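Local structure of L-2,4-diaminobutyric acid acetyltransferase (Geobacillus sp., 6SLL) at residues E25-I36 / N45-D55. The protein catalyses the transfer of an acetyl group from acetyl coenzyme A to L-2,4-diaminobutyric acid, a step in the biosynthesis of the chemical chaperone ectoine. Sequence-based numbering, arbitrary orientation.
Sequences EARDGTRVWELI and NSPYCYMLLGD. With DAB (2,4-diaminobutyric acid), chain D.
Tyr50 drives its side chain into helix 29-36 as a knob held by Gly29, Val32, Trp33 and Ile36. Its course begins at Tyr50 CB, 3.6 Å from Gly29 O. Further out the ring is gripped from two directions: Val32 CG1 meets Tyr50 CD1 at 3.6 Å, while CD2 touches Trp33 CB. Near the tip, CZ packs on Ile36 CG1, and Tyr50 OH, which lies against Ile36 CG2, accepts a bond from Asn45 ND2 (3.1 Å), tilted 20° from the plane of the Asn45 amide, and a weak one from Asn45 N. The same hydroxyl is also hydrogen-bonded to Gln90 of the same chain, and Asn45 OD1 to Ser46 of the second subunit.

Trp33 packs against the start of helix 47-55. Its CG stands anti to the backbone N (chi1 177°), which carries the indole out to Pro47. There Pro47 CG sits in a CH-pi contact 3.5 Å from the centroid of the Trp33 five-membered ring, almost on its normal, and Asn45 O comes in at the indole edge, in plane.

These are the first two helices of the GNAT fold, crossing at 121° on one side of the central sheet; Val32 continues inward onto Phe73. At the other end glycines bring the backbones close. Gly29 CA lies 3.9 Å from Met51 N, and Gly54 O 3.3 Å from Glu25 CA. A water donates to both Glu25 O and Tyr50 O, bridging the loop before helix 29-36 to helix 47-55.

On the far side of helix 47-55, Tyr48 lays a ring face against the diaminobutyrate, whose CB is 3.4 Å from Tyr48 CZ; its hydroxyl bonds Thr125 of the second subunit. Glu168 and Asp43 of that subunit also hold this ligand, placing the pocket at the dimer interface. An alanine here removes ring and hydroxyl, and would probably let the substrate's carbon chain shift and leave the Thr125 hydroxyl without this partner.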
loop_
_atom_site.group_PDB
_atom_site.type_symbol
_atom_site.label_atom_id
_atom_site.label_comp_id
_atom_site.label_asym_id
_atom_site.label_seq_id
_atom_site.Cartn_x
_atom_site.Cartn_y
_atom_site.Cartn_z
ATOM N N GLU B 25 -10.647 -10.136 1.037
ATOM C CA GLU B 25 -9.672 -11.183 0.851
ATOM C C GLU B 25 -8.874 -10.847 -0.427
ATOM O O GLU B 25 -9.343 -10.052 -1.238
ATOM C CB GLU B 25 -10.332 -12.551 0.784
ATOM C CG GLU B 25 -11.302 -12.789 1.935
ATOM C CD GLU B 25 -10.536 -13.041 3.194
ATOM O OE1 GLU B 25 -9.285 -13.378 3.142
ATOM O OE2 GLU B 25 -11.122 -12.915 4.269
ATOM N N ALA B 26 -7.761 -11.558 -0.607
ATOM C CA ALA B 26 -6.963 -11.322 -1.826
ATOM C C ALA B 26 -7.785 -11.469 -3.099
ATOM O O ALA B 26 -7.638 -10.701 -4.054
ATOM C CB ALA B 26 -5.747 -12.200 -1.838
ATOM N N ARG B 27 -8.681 -12.489 -3.096
ATOM C CA ARG B 27 -9.511 -12.738 -4.283
ATOM C C ARG B 27 -10.460 -11.582 -4.656
ATOM O O ARG B 27 -10.981 -11.646 -5.764
ATOM C CB ARG B 27 -10.215 -14.050 -4.157
ATOM C CG ARG B 27 -11.314 -14.073 -3.015
ATOM C CD ARG B 27 -11.990 -15.448 -2.863
ATOM N NE ARG B 27 -13.163 -15.335 -1.960
ATOM C CZ ARG B 27 -13.896 -16.426 -1.738
ATOM N NH1 ARG B 27 -13.506 -17.543 -2.301
ATOM N NH2 ARG B 27 -14.936 -16.437 -0.934
ATOM N N ASP B 28 -10.724 -10.690 -3.700
ATOM C CA ASP B 28 -11.545 -9.541 -3.994
ATOM C C ASP B 28 -10.820 -8.439 -4.847
ATOM O O ASP B 28 -11.423 -7.445 -5.186
ATOM C CB ASP B 28 -12.061 -8.938 -2.744
ATOM C CG ASP B 28 -12.996 -9.827 -1.998
ATOM O OD1 ASP B 28 -13.921 -10.427 -2.588
ATOM O OD2 ASP B 28 -12.816 -9.914 -0.760
ATOM N N GLY B 29 -9.495 -8.650 -5.051
ATOM C CA GLY B 29 -8.713 -7.545 -5.587
ATOM C C GLY B 29 -9.232 -7.006 -6.915
ATOM O O GLY B 29 -9.332 -5.765 -7.061
ATOM N N THR B 30 -9.572 -7.898 -7.880
ATOM C CA THR B 30 -10.104 -7.391 -9.124
ATOM C C THR B 30 -11.363 -6.611 -9.000
ATOM O O THR B 30 -11.556 -5.565 -9.605
ATOM C CB THR B 30 -10.182 -8.553 -10.144
ATOM O OG1 THR B 30 -8.863 -8.774 -10.658
ATOM C CG2 THR B 30 -11.136 -8.251 -11.259
ATOM N N ARG B 31 -12.339 -7.158 -8.221
ATOM C CA ARG B 31 -13.618 -6.477 -8.116
ATOM C C ARG B 31 -13.504 -5.163 -7.375
ATOM O O ARG B 31 -14.201 -4.177 -7.653
ATOM C CB ARG B 31 -14.677 -7.363 -7.489
ATOM C CG ARG B 31 -15.141 -8.473 -8.422
ATOM C CD ARG B 31 -16.432 -9.271 -8.013
ATOM N NE ARG B 31 -16.376 -9.823 -6.774
ATOM C CZ ARG B 31 -17.415 -10.002 -6.010
ATOM N NH1 ARG B 31 -18.701 -9.518 -6.128
ATOM N NH2 ARG B 31 -17.152 -10.643 -4.880
ATOM N N VAL B 32 -12.589 -5.139 -6.369
ATOM C CA VAL B 32 -12.312 -3.842 -5.700
ATOM C C VAL B 32 -11.677 -2.847 -6.652
ATOM O O VAL B 32 -12.059 -1.685 -6.716
ATOM C CB VAL B 32 -11.421 -4.086 -4.431
ATOM C CG1 VAL B 32 -10.940 -2.749 -3.907
ATOM C CG2 VAL B 32 -12.214 -4.838 -3.410
ATOM N N TRP B 33 -10.701 -3.312 -7.464
ATOM C CA TRP B 33 -10.075 -2.485 -8.460
ATOM C C TRP B 33 -11.146 -1.876 -9.398
ATOM O O TRP B 33 -11.094 -0.696 -9.717
ATOM C CB TRP B 33 -9.031 -3.321 -9.184
ATOM C CG TRP B 33 -8.320 -2.604 -10.314
ATOM C CD1 TRP B 33 -7.259 -1.771 -10.222
ATOM C CD2 TRP B 33 -8.687 -2.660 -11.722
ATOM N NE1 TRP B 33 -6.906 -1.322 -11.474
ATOM C CE2 TRP B 33 -7.748 -1.855 -12.403
ATOM C CE3 TRP B 33 -9.653 -3.367 -12.416
ATOM C CZ2 TRP B 33 -7.765 -1.730 -13.758
ATOM C CZ3 TRP B 33 -9.650 -3.278 -13.786
ATOM C CH2 TRP B 33 -8.750 -2.449 -14.446
ATOM N N GLU B 34 -12.043 -2.756 -9.853
ATOM C CA GLU B 34 -13.116 -2.258 -10.736
ATOM C C GLU B 34 -13.973 -1.213 -10.091
ATOM O O GLU B 34 -14.346 -0.176 -10.712
ATOM C CB GLU B 34 -13.974 -3.435 -11.218
ATOM C CG GLU B 34 -13.210 -4.354 -12.201
ATOM C CD GLU B 34 -13.927 -5.580 -12.590
ATOM O OE1 GLU B 34 -14.808 -6.008 -11.832
ATOM O OE2 GLU B 34 -13.586 -6.140 -13.651
ATOM N N LEU B 35 -14.302 -1.403 -8.776
ATOM C CA LEU B 35 -15.059 -0.382 -8.028
ATOM C C LEU B 35 -14.333 0.943 -7.974
ATOM O O LEU B 35 -14.884 2.000 -8.253
ATOM C CB LEU B 35 -15.373 -0.885 -6.596
ATOM C CG LEU B 35 -16.033 0.075 -5.681
ATOM C CD1 LEU B 35 -17.512 0.155 -5.965
ATOM C CD2 LEU B 35 -15.918 -0.332 -4.230
ATOM N N ILE B 36 -13.023 0.891 -7.643
ATOM C CA ILE B 36 -12.226 2.124 -7.583
ATOM C C ILE B 36 -12.162 2.762 -8.957
ATOM O O ILE B 36 -12.366 3.987 -9.087
ATOM C CB ILE B 36 -10.840 1.849 -7.034
ATOM C CG1 ILE B 36 -10.852 1.167 -5.661
ATOM C CG2 ILE B 36 -9.973 3.100 -7.025
ATOM C CD1 ILE B 36 -11.551 1.940 -4.636
ATOM N N ASN B 45 -4.994 2.440 -8.268
ATOM C CA ASN B 45 -3.798 1.611 -8.152
ATOM C C ASN B 45 -3.950 0.370 -8.959
ATOM O O ASN B 45 -4.955 0.115 -9.613
ATOM C CB ASN B 45 -3.526 1.298 -6.649
ATOM C CG ASN B 45 -3.351 2.600 -5.912
ATOM O OD1 ASN B 45 -2.327 3.311 -6.141
ATOM N ND2 ASN B 45 -4.264 3.013 -5.083
ATOM N N SER B 46 -2.857 -0.435 -9.006
ATOM C CA SER B 46 -2.888 -1.667 -9.777
ATOM C C SER B 46 -3.808 -2.684 -9.143
ATOM O O SER B 46 -4.052 -2.669 -7.935
ATOM C CB SER B 46 -1.498 -2.281 -9.902
ATOM O OG SER B 46 -1.019 -2.746 -8.664
ATOM N N PRO B 47 -4.347 -3.664 -9.940
ATOM C CA PRO B 47 -5.100 -4.764 -9.347
ATOM C C PRO B 47 -4.293 -5.443 -8.241
ATOM O O PRO B 47 -4.850 -5.801 -7.201
ATOM C CB PRO B 47 -5.430 -5.629 -10.542
ATOM C CG PRO B 47 -5.457 -4.644 -11.702
ATOM C CD PRO B 47 -4.408 -3.663 -11.412
ATOM N N TYR B 48 -3.024 -5.662 -8.498
ATOM C CA TYR B 48 -2.136 -6.319 -7.514
ATOM C C TYR B 48 -2.195 -5.582 -6.177
ATOM O O TYR B 48 -2.186 -6.241 -5.131
ATOM C CB TYR B 48 -0.705 -6.341 -8.089
ATOM C CG TYR B 48 0.277 -7.131 -7.287
ATOM C CD1 TYR B 48 0.937 -6.539 -6.208
ATOM C CD2 TYR B 48 0.620 -8.414 -7.595
ATOM C CE1 TYR B 48 1.863 -7.222 -5.498
ATOM C CE2 TYR B 48 1.530 -9.139 -6.890
ATOM C CZ TYR B 48 2.203 -8.563 -5.844
ATOM O OH TYR B 48 3.169 -9.199 -5.114
ATOM N N CYS B 49 -2.186 -4.253 -6.176
ATOM C CA CYS B 49 -2.302 -3.487 -4.941
ATOM C C CYS B 49 -3.493 -3.905 -4.143
ATOM O O CYS B 49 -3.426 -4.067 -2.916
ATOM C CB CYS B 49 -2.326 -2.006 -5.279
ATOM S SG CYS B 49 -2.402 -0.901 -3.846
ATOM N N TYR B 50 -4.649 -4.027 -4.790
ATOM C CA TYR B 50 -5.854 -4.403 -4.056
ATOM C C TYR B 50 -5.835 -5.835 -3.618
ATOM O O TYR B 50 -6.425 -6.144 -2.540
ATOM C CB TYR B 50 -7.110 -4.015 -4.895
ATOM C CG TYR B 50 -7.157 -2.529 -5.149
ATOM C CD1 TYR B 50 -7.479 -1.655 -4.120
ATOM C CD2 TYR B 50 -6.828 -1.998 -6.369
ATOM C CE1 TYR B 50 -7.432 -0.288 -4.307
ATOM C CE2 TYR B 50 -6.770 -0.617 -6.554
ATOM C CZ TYR B 50 -7.085 0.233 -5.527
ATOM O OH TYR B 50 -6.951 1.581 -5.730
ATOM N N MET B 51 -5.160 -6.711 -4.290
ATOM C CA MET B 51 -4.920 -8.071 -3.768
ATOM C C MET B 51 -4.086 -8.015 -2.535
ATOM O O MET B 51 -4.382 -8.710 -1.540
ATOM C CB MET B 51 -4.201 -8.913 -4.859
ATOM C CG MET B 51 -4.995 -9.157 -6.032
ATOM S SD MET B 51 -4.065 -10.023 -7.341
ATOM C CE MET B 51 -5.203 -9.769 -8.683
ATOM N N LEU B 52 -3.027 -7.180 -2.500
ATOM C CA LEU B 52 -2.217 -7.018 -1.292
ATOM C C LEU B 52 -2.999 -6.536 -0.150
ATOM O O LEU B 52 -2.806 -6.995 1.006
ATOM C CB LEU B 52 -1.061 -6.083 -1.443
ATOM C CG LEU B 52 0.033 -6.411 -2.303
ATOM C CD1 LEU B 52 1.142 -5.337 -2.178
ATOM C CD2 LEU B 52 0.644 -7.787 -1.954
ATOM N N LEU B 53 -3.856 -5.544 -0.368
ATOM C CA LEU B 53 -4.662 -5.063 0.729
ATOM C C LEU B 53 -5.558 -6.125 1.261
ATOM O O LEU B 53 -5.692 -6.281 2.472
ATOM C CB LEU B 53 -5.453 -3.828 0.235
ATOM C CG LEU B 53 -4.626 -2.565 0.025
ATOM C CD1 LEU B 53 -5.373 -1.547 -0.804
ATOM C CD2 LEU B 53 -4.228 -1.920 1.356
ATOM N N GLY B 54 -6.188 -6.922 0.402
ATOM C CA GLY B 54 -7.012 -8.025 0.787
ATOM C C GLY B 54 -6.270 -9.134 1.473
ATOM O O GLY B 54 -6.895 -9.922 2.171
ATOM N N ASP B 55 -4.969 -9.256 1.222
ATOM C CA ASP B 55 -4.177 -10.288 1.829
ATOM C C ASP B 55 -3.546 -9.810 3.116
ATOM O O ASP B 55 -3.909 -10.233 4.205
ATOM C CB ASP B 55 -3.130 -10.726 0.826
ATOM C CG ASP B 55 -2.300 -11.881 1.242
ATOM O OD1 ASP B 55 -2.266 -12.186 2.463
ATOM O OD2 ASP B 55 -1.769 -12.513 0.251
HETATM N N DAB D . 4.060 -7.413 -10.421
HETATM C CA DAB D . 3.889 -6.968 -9.017
HETATM C C DAB D . 4.038 -5.448 -8.932
HETATM O O DAB D . 4.646 -4.881 -9.848
HETATM C CB DAB D . 4.740 -7.723 -8.009
HETATM C CG DAB D . 6.155 -7.391 -8.119
HETATM N ND DAB D . 6.913 -8.238 -7.114
HETATM O OXT DAB D . 3.635 -4.928 -7.901
HETATM O O HOH W 1 -9.065 -7.161 -1.925
#